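Local coordinates for protein Mn transporter subunit (Synechocystis sp. PCC 6803, PDB 3UJP) that binds manganese and probably delivers it, as the periplasmic solute-binding subunit of an ABC transporter, for uptake into the cell, at residues 135-147 / 162-176. Residues are numbered along the deposited sequence; the frame is centred on the assembly and turned at random.
Sequences SPRNALVYVENIR and NANAAVYSEQLKAID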
ATOM      1  N   SER A 135     -17.526  22.059   3.238  1.00 61.84           N
ATOM      2  CA  SER A 135     -18.009  22.621   4.477  1.00 65.77           C
ATOM      3  C   SER A 135     -17.659  21.659   5.610  1.00 68.98           C
ATOM      4  O   SER A 135     -18.300  20.606   5.733  1.00 68.03           O
ATOM      5  CB  SER A 135     -19.524  22.850   4.374  1.00 69.84           C
ATOM      6  OG  SER A 135     -20.082  23.344   5.594  1.00 77.60           O
ATOM      7  N   PRO A 136     -16.634  22.010   6.427  1.00 68.79           N
ATOM      8  CA  PRO A 136     -16.103  21.177   7.522  1.00 62.42           C
ATOM      9  C   PRO A 136     -17.197  20.722   8.449  1.00 65.83           C
ATOM     10  O   PRO A 136     -17.174  19.568   8.841  1.00 64.81           O
ATOM     11  CB  PRO A 136     -15.169  22.113   8.267  1.00 56.53           C
ATOM     12  CG  PRO A 136     -14.744  23.108   7.262  1.00 61.33           C
ATOM     13  CD  PRO A 136     -15.943  23.309   6.351  1.00 67.30           C
ATOM     14  N   ARG A 137     -18.144  21.593   8.789  1.00 69.31           N
ATOM     15  CA  ARG A 137     -19.352  21.132   9.476  1.00 69.88           C
ATOM     16  C   ARG A 137     -19.912  19.900   8.748  1.00 65.78           C
ATOM     17  O   ARG A 137     -20.179  18.869   9.367  1.00 66.75           O
ATOM     18  CB  ARG A 137     -20.399  22.257   9.600  1.00 68.56           C
ATOM     19  CG  ARG A 137     -19.781  23.671   9.801  1.00 80.89           C
ATOM     20  CD  ARG A 137     -20.409  24.533  10.937  1.00 89.33           C
ATOM     21  NE  ARG A 137     -19.752  25.850  11.045  1.00 91.08           N
ATOM     22  CZ  ARG A 137     -19.396  26.457  12.184  1.00 92.15           C
ATOM     23  NH1 ARG A 137     -18.798  27.644  12.123  1.00 93.09           N
ATOM     24  NH2 ARG A 137     -19.626  25.898  13.373  1.00 81.59           N
ATOM     25  N   ASN A 138     -20.040  20.013   7.425  1.00 65.14           N
ATOM     26  CA  ASN A 138     -20.507  18.924   6.558  1.00 67.12           C
ATOM     27  C   ASN A 138     -19.506  17.786   6.426  1.00 70.96           C
ATOM     28  O   ASN A 138     -19.881  16.609   6.298  1.00 68.35           O
ATOM     29  CB  ASN A 138     -20.764  19.442   5.144  1.00 72.39           C
ATOM     30  CG  ASN A 138     -22.027  20.240   5.037  1.00 74.62           C
ATOM     31  OD1 ASN A 138     -22.165  21.063   4.137  1.00 74.40           O
ATOM     32  ND2 ASN A 138     -22.961  20.008   5.948  1.00 71.76           N
ATOM     33  N   ALA A 139     -18.229  18.140   6.395  1.00 72.15           N
ATOM     34  CA  ALA A 139     -17.208  17.120   6.293  1.00 68.34           C
ATOM     35  C   ALA A 139     -17.402  16.121   7.433  1.00 68.24           C
ATOM     36  O   ALA A 139     -17.024  14.960   7.322  1.00 66.74           O
ATOM     37  CB  ALA A 139     -15.825  17.742   6.342  1.00 61.92           C
ATOM     38  N   LEU A 140     -18.012  16.559   8.531  1.00 65.77           N
ATOM     39  CA  LEU A 140     -18.084  15.685   9.684  1.00 64.02           C
ATOM     40  C   LEU A 140     -19.085  14.565   9.445  1.00 70.68           C
ATOM     41  O   LEU A 140     -18.900  13.425   9.896  1.00 73.58           O
ATOM     42  CB  LEU A 140     -18.356  16.463  10.970  1.00 62.59           C
ATOM     43  CG  LEU A 140     -17.280  17.453  11.469  1.00 58.32           C
ATOM     44  CD1 LEU A 140     -17.684  18.048  12.813  1.00 64.45           C
ATOM     45  CD2 LEU A 140     -15.908  16.844  11.590  1.00 53.42           C
ATOM     46  N   VAL A 141     -20.128  14.870   8.688  1.00 66.25           N
ATOM     47  CA  VAL A 141     -21.085  13.841   8.343  1.00 68.26           C
ATOM     48  C   VAL A 141     -20.530  12.921   7.234  1.00 70.85           C
ATOM     49  O   VAL A 141     -20.848  11.727   7.162  1.00 76.70           O
ATOM     50  CB  VAL A 141     -22.418  14.455   7.965  1.00 59.98           C
ATOM     51  CG1 VAL A 141     -22.887  15.357   9.072  1.00 63.56           C
ATOM     52  CG2 VAL A 141     -22.263  15.256   6.742  1.00 71.93           C
ATOM     53  N   TYR A 142     -19.690  13.468   6.370  1.00 69.64           N
ATOM     54  CA  TYR A 142     -18.993  12.639   5.397  1.00 63.87           C
ATOM     55  C   TYR A 142     -18.237  11.559   6.149  1.00 70.09           C
ATOM     56  O   TYR A 142     -18.413  10.372   5.896  1.00 68.23           O
ATOM     57  CB  TYR A 142     -18.002  13.488   4.620  1.00 65.91           C
ATOM     58  CG  TYR A 142     -18.578  14.153   3.398  1.00 63.53           C
ATOM     59  CD1 TYR A 142     -18.577  13.497   2.176  1.00 63.48           C
ATOM     60  CD2 TYR A 142     -19.114  15.433   3.456  1.00 69.76           C
ATOM     61  CE1 TYR A 142     -19.091  14.087   1.040  1.00 66.89           C
ATOM     62  CE2 TYR A 142     -19.638  16.042   2.307  1.00 69.28           C
ATOM     63  CZ  TYR A 142     -19.617  15.359   1.100  1.00 67.84           C
ATOM     64  OH  TYR A 142     -20.128  15.919  -0.060  1.00 67.68           O
ATOM     65  N   VAL A 143     -17.421  11.990   7.111  1.00 74.40           N
ATOM     66  CA  VAL A 143     -16.491  11.103   7.815  1.00 74.09           C
ATOM     67  C   VAL A 143     -17.219  10.099   8.678  1.00 73.53           C
ATOM     68  O   VAL A 143     -16.722   9.016   8.936  1.00 77.19           O
ATOM     69  CB  VAL A 143     -15.479  11.865   8.712  1.00 67.67           C
ATOM     70  CG1 VAL A 143     -14.834  13.017   7.962  1.00 62.20           C
ATOM     71  CG2 VAL A 143     -16.161  12.373   9.976  1.00 73.22           C
ATOM     72  N   GLU A 144     -18.400  10.455   9.144  1.00 72.73           N
ATOM     73  CA  GLU A 144     -19.096   9.524   9.993  1.00 73.25           C
ATOM     74  C   GLU A 144     -19.638   8.399   9.152  1.00 74.84           C
ATOM     75  O   GLU A 144     -19.532   7.232   9.535  1.00 79.73           O
ATOM     76  CB  GLU A 144     -20.245  10.190  10.704  1.00 78.28           C
ATOM     77  CG  GLU A 144     -21.195   9.174  11.289  1.00 76.99           C
ATOM     78  CD  GLU A 144     -20.651   8.545  12.544  1.00 85.96           C
ATOM     79  OE1 GLU A 144     -19.487   8.857  12.902  1.00 85.39           O
ATOM     80  OE2 GLU A 144     -21.383   7.752  13.174  1.00 85.65           O
ATOM     81  N   ASN A 145     -20.220   8.745   8.002  1.00 71.17           N
ATOM     82  CA  ASN A 145     -20.818   7.725   7.118  1.00 70.96           C
ATOM     83  C   ASN A 145     -19.787   6.769   6.541  1.00 66.97           C
ATOM     84  O   ASN A 145     -20.096   5.626   6.224  1.00 69.29           O
ATOM     85  CB  ASN A 145     -21.635   8.360   5.989  1.00 75.23           C
ATOM     86  CG  ASN A 145     -22.801   9.193   6.502  1.00 77.01           C
ATOM     87  OD1 ASN A 145     -23.428   8.860   7.512  1.00 82.03           O
ATOM     88  ND2 ASN A 145     -23.091  10.283   5.807  1.00 71.75           N
ATOM     89  N   ILE A 146     -18.565   7.267   6.393  1.00 71.72           N
ATOM     90  CA  ILE A 146     -17.423   6.447   6.028  1.00 63.59           C
ATOM     91  C   ILE A 146     -17.136   5.481   7.154  1.00 73.29           C
ATOM     92  O   ILE A 146     -16.683   4.356   6.919  1.00 74.81           O
ATOM     93  CB  ILE A 146     -16.175   7.295   5.861  1.00 60.73           C
ATOM     94  CG1 ILE A 146     -16.333   8.281   4.694  1.00 68.61           C
ATOM     95  CG2 ILE A 146     -14.998   6.405   5.657  1.00 62.54           C
ATOM     96  CD1 ILE A 146     -15.267   9.369   4.638  1.00 65.71           C
ATOM     97  N   ARG A 147     -17.401   5.921   8.382  1.00 72.36           N
ATOM     98  CA  ARG A 147     -17.094   5.109   9.538  1.00 72.71           C
ATOM     99  C   ARG A 147     -18.066   3.949   9.587  1.00 78.13           C
ATOM    100  O   ARG A 147     -17.655   2.790   9.610  1.00 81.38           O
ATOM    101  CB  ARG A 147     -17.172   5.934  10.816  1.00 80.40           C
ATOM    102  CG  ARG A 147     -16.252   5.473  11.942  1.00 78.07           C
ATOM    103  CD  ARG A 147     -16.929   5.752  13.264  1.00 79.53           C
ATOM    104  NE  ARG A 147     -18.154   4.970  13.378  1.00 83.03           N
ATOM    105  CZ  ARG A 147     -19.135   5.220  14.241  1.00 87.28           C
ATOM    106  NH1 ARG A 147     -20.205   4.444  14.258  1.00 87.81           N
ATOM    107  NH2 ARG A 147     -19.051   6.242  15.087  1.00 91.23           N
ATOM    108  N   ASN A 162     -13.229   3.744  14.488  1.00 70.94           N
ATOM    109  CA  ASN A 162     -13.680   4.757  15.424  1.00 72.61           C
ATOM    110  C   ASN A 162     -12.529   5.636  15.866  1.00 76.52           C
ATOM    111  O   ASN A 162     -12.659   6.851  15.980  1.00 75.93           O
ATOM    112  CB  ASN A 162     -14.320   4.106  16.635  1.00 76.41           C
ATOM    113  CG  ASN A 162     -15.419   3.164  16.255  1.00 81.59           C
ATOM    114  OD1 ASN A 162     -15.173   1.990  15.972  1.00 79.64           O
ATOM    115  ND2 ASN A 162     -16.648   3.678  16.225  1.00 84.90           N
ATOM    116  N   ALA A 163     -11.394   5.007  16.119  1.00 77.99           N
ATOM    117  CA  ALA A 163     -10.236   5.716  16.604  1.00 69.66           C
ATOM    118  C   ALA A 163      -9.698   6.655  15.551  1.00 70.79           C
ATOM    119  O   ALA A 163      -9.186   7.709  15.882  1.00 80.97           O
ATOM    120  CB  ALA A 163      -9.183   4.745  16.996  1.00 71.88           C
ATOM    121  N   ASN A 164      -9.785   6.263  14.283  1.00 66.54           N
ATOM    122  CA  ASN A 164      -9.327   7.115  13.195  1.00 64.33           C
ATOM    123  C   ASN A 164     -10.370   8.185  12.944  1.00 67.82           C
ATOM    124  O   ASN A 164     -10.043   9.334  12.697  1.00 67.71           O
ATOM    125  CB  ASN A 164      -9.089   6.311  11.904  1.00 65.66           C
ATOM    126  CG  ASN A 164      -7.950   5.300  12.021  1.00 65.12           C
ATOM    127  OD1 ASN A 164      -7.032   5.479  12.802  1.00 74.94           O
ATOM    128  ND2 ASN A 164      -8.008   4.238  11.225  1.00 68.77           N
ATOM    129  N   ALA A 165     -11.638   7.810  13.010  1.00 67.27           N
ATOM    130  CA  ALA A 165     -12.699   8.763  12.717  1.00 65.82           C
ATOM    131  C   ALA A 165     -12.712   9.827  13.799  1.00 67.94           C
ATOM    132  O   ALA A 165     -12.810  11.015  13.515  1.00 67.85           O
ATOM    133  CB  ALA A 165     -14.037   8.064  12.642  1.00 71.44           C
ATOM    134  N   ALA A 166     -12.608   9.379  15.049  1.00 78.35           N
ATOM    135  CA  ALA A 166     -12.456  10.265  16.202  1.00 75.54           C
ATOM    136  C   ALA A 166     -11.390  11.333  15.946  1.00 73.25           C
ATOM    137  O   ALA A 166     -11.666  12.539  15.974  1.00 71.09           O
ATOM    138  CB  ALA A 166     -12.087   9.438  17.431  1.00 66.14           C
ATOM    139  N   VAL A 167     -10.165  10.867  15.709  1.00 69.83           N
ATOM    140  CA  VAL A 167      -9.032  11.732  15.423  1.00 63.90           C
ATOM    141  C   VAL A 167      -9.253  12.599  14.174  1.00 67.42           C
ATOM    142  O   VAL A 167      -8.889  13.757  14.154  1.00 71.65           O
ATOM    143  CB  VAL A 167      -7.737  10.905  15.271  1.00 65.22           C
ATOM    144  CG1 VAL A 167      -6.616  11.721  14.631  1.00 65.43           C
ATOM    145  CG2 VAL A 167      -7.320  10.348  16.600  1.00 68.94           C
ATOM    146  N   TYR A 168      -9.848  12.061  13.119  1.00 70.20           N
ATOM    147  CA  TYR A 168     -10.080  12.882  11.929  1.00 63.14           C
ATOM    148  C   TYR A 168     -11.199  13.885  12.237  1.00 62.86           C
ATOM    149  O   TYR A 168     -11.083  15.058  11.901  1.00 66.65           O
ATOM    150  CB  TYR A 168     -10.390  12.009  10.696  1.00 58.79           C
ATOM    151  CG  TYR A 168     -10.111  12.688   9.379  1.00 59.72           C
ATOM    152  CD1 TYR A 168      -8.895  13.293   9.147  1.00 65.20           C
ATOM    153  CD2 TYR A 168     -11.063  12.722   8.352  1.00 54.57           C
ATOM    154  CE1 TYR A 168      -8.618  13.928   7.918  1.00 71.08           C
ATOM    155  CE2 TYR A 168     -10.803  13.363   7.126  1.00 52.16           C
ATOM    156  CZ  TYR A 168      -9.570  13.961   6.909  1.00 60.12           C
ATOM    157  OH  TYR A 168      -9.274  14.610   5.714  1.00 56.61           O
ATOM    158  N   SER A 169     -12.268  13.435  12.890  1.00 63.27           N
ATOM    159  CA  SER A 169     -13.365  14.333  13.248  1.00 66.04           C
ATOM    160  C   SER A 169     -12.819  15.519  14.028  1.00 70.07           C
ATOM    161  O   SER A 169     -13.197  16.668  13.813  1.00 72.44           O
ATOM    162  CB  SER A 169     -14.421  13.617  14.099  1.00 72.42           C
ATOM    163  OG  SER A 169     -15.165  12.672  13.351  1.00 78.05           O
ATOM    164  N   GLU A 170     -11.911  15.215  14.944  1.00 76.39           N
ATOM    165  CA  GLU A 170     -11.333  16.216  15.811  1.00 75.32           C
ATOM    166  C   GLU A 170     -10.464  17.219  15.073  1.00 68.04           C
ATOM    167  O   GLU A 170     -10.435  18.383  15.425  1.00 73.68           O
ATOM    168  CB  GLU A 170     -10.494  15.540  16.880  1.00 75.51           C
ATOM    169  CG  GLU A 170      -9.328  16.400  17.292  1.00 76.72           C
ATOM    170  CD  GLU A 170      -8.321  15.657  18.134  1.00 85.01           C
ATOM    171  OE1 GLU A 170      -7.482  14.920  17.556  1.00 76.84           O
ATOM    172  OE2 GLU A 170      -8.367  15.830  19.372  1.00 82.90           O
ATOM    173  N   GLN A 171      -9.732  16.766  14.070  1.00 67.98           N
ATOM    174  CA  GLN A 171      -8.855  17.660  13.314  1.00 71.94           C
ATOM    175  C   GLN A 171      -9.652  18.470  12.310  1.00 66.83           C
ATOM    176  O   GLN A 171      -9.190  19.503  11.847  1.00 63.98           O
ATOM    177  CB  GLN A 171      -7.784  16.878  12.561  1.00 66.19           C
ATOM    178  CG  GLN A 171      -6.854  16.087  13.434  1.00 68.95           C
ATOM    179  CD  GLN A 171      -6.177  15.003  12.658  1.00 66.19           C
ATOM    180  OE1 GLN A 171      -6.423  14.860  11.471  1.00 69.88           O
ATOM    181  NE2 GLN A 171      -5.321  14.222  13.323  1.00 67.75           N
ATOM    182  N   LEU A 172     -10.831  17.965  11.957  1.00 66.46           N
ATOM    183  CA  LEU A 172     -11.804  18.717  11.167  1.00 63.83           C
ATOM    184  C   LEU A 172     -12.345  19.926  11.947  1.00 68.88           C
ATOM    185  O   LEU A 172     -12.484  21.020  11.377  1.00 72.24           O
ATOM    186  CB  LEU A 172     -12.984  17.824  10.783  1.00 60.80           C
ATOM    187  CG  LEU A 172     -13.226  17.324   9.362  1.00 53.23           C
ATOM    188  CD1 LEU A 172     -12.383  18.032   8.327  1.00 50.50           C
ATOM    189  CD2 LEU A 172     -12.986  15.846   9.323  1.00 59.51           C
ATOM    190  N   LYS A 173     -12.673  19.718  13.232  1.00 66.28           N
ATOM    191  CA  LYS A 173     -13.183  20.806  14.092  1.00 66.41           C
ATOM    192  C   LYS A 173     -12.147  21.910  14.347  1.00 63.37           C
ATOM    193  O   LYS A 173     -12.468  23.099  14.296  1.00 66.61           O
ATOM    194  CB  LYS A 173     -13.799  20.260  15.380  1.00 55.61           C
ATOM    195  CG  LYS A 173     -14.948  19.263  15.112  1.00 65.71           C
ATOM    196  CD  LYS A 173     -14.902  18.054  16.059  1.00 69.87           C
ATOM    197  CE  LYS A 173     -16.298  17.608  16.467  1.00 63.04           C
ATOM    198  NZ  LYS A 173     -16.284  16.377  17.328  1.00 71.74           N
ATOM    199  N   ALA A 174     -10.901  21.513  14.550  1.00 61.34           N
ATOM    200  CA  ALA A 174      -9.817  22.476  14.639  1.00 68.25           C
ATOM    201  C   ALA A 174      -9.793  23.433  13.456  1.00 71.78           C
ATOM    202  O   ALA A 174      -9.898  24.637  13.640  1.00 82.87           O
ATOM    203  CB  ALA A 174      -8.476  21.780  14.789  1.00 63.78           C
ATOM    204  N   ILE A 175      -9.654  22.912  12.243  1.00 72.24           N
ATOM    205  CA  ILE A 175      -9.541  23.785  11.070  1.00 74.04           C
ATOM    206  C   ILE A 175     -10.835  24.524  10.750  1.00 72.64           C
ATOM    207  O   ILE A 175     -10.805  25.545  10.084  1.00 77.71           O
ATOM    208  CB  ILE A 175      -9.056  23.055   9.792  1.00 70.92           C
ATOM    209  CG1 ILE A 175     -10.173  22.234   9.203  1.00 67.92           C
ATOM    210  CG2 ILE A 175      -7.855  22.177  10.060  1.00 73.71           C
ATOM    211  CD1 ILE A 175     -10.985  23.008   8.256  1.00 74.27           C
ATOM    212  N   ASP A 176     -11.978  24.014  11.187  1.00 71.79           N
ATOM    213  CA  ASP A 176     -13.205  24.756  10.950  1.00 73.64           C
ATOM    214  C   ASP A 176     -13.084  26.059  11.730  1.00 81.70           C
ATOM    215  O   ASP A 176     -13.311  27.167  11.217  1.00 85.49           O
ATOM    216  CB  ASP A 176     -14.416  23.961  11.440  1.00 73.91           C
ATOM    217  CG  ASP A 176     -15.597  24.849  11.786  1.00 86.74           C
ATOM    218  OD1 ASP A 176     -16.219  25.433  10.868  1.00 86.31           O
ATOM    219  OD2 ASP A 176     -15.895  24.971  12.994  1.00 94.84           O
TER
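Val143 turns CG1 anti to its own carbonyl carbon (chi1 -48°), and this methyl meets Leu172 CD2 end to end at 3.6 Å. The same methyl approaches the ring of Tyr168 obliquely, 3.8 Å from CD2, while the other branch, CG2, rests against Ser169 OG. That hydroxyl is already engaged within its helix, bonding to Ala165 O from above the carbonyl plane (2.9 Å), and it keeps this bond while Val143 CG2 packs against it. Leu140 lies alongside Leu172, the two side chains pointing opposite ways, and Leu140 CD1 lies against the aliphatic part of Lys173.

Charged side chains flank this apolar seam. Arg147 sets CG roughly anti to the backbone N (chi1 -151°), laying CG on Ala165 CB at 3.5 Å; bends farther along the chain place its guanidinium between the Asn162 amide over one face and Glu144 OE2 over the other. The Glu144 pairing is one of charge alone. An alanine in place of Arg147 would probably leave Glu144 without this countercharge and uncover the methyl of Ala165. Near Pro136, Asp176 OD1 stands over a face of the Arg137 guanidinium, 3.6 Å from NE, another purely ionic pairing; Asp176 OD1 takes its hydrogen bond from the Tyr207 hydroxyl.

The two segments run almost exactly antiparallel, at 172°, with axes 9.3 Å apart. They form a helical hairpin in which helix 136-153, just downstream of the manganese ligand His131, packs along helix 158-183; the latter is consistent with the long helix that joins the two lobes in metal-binding proteins of this family.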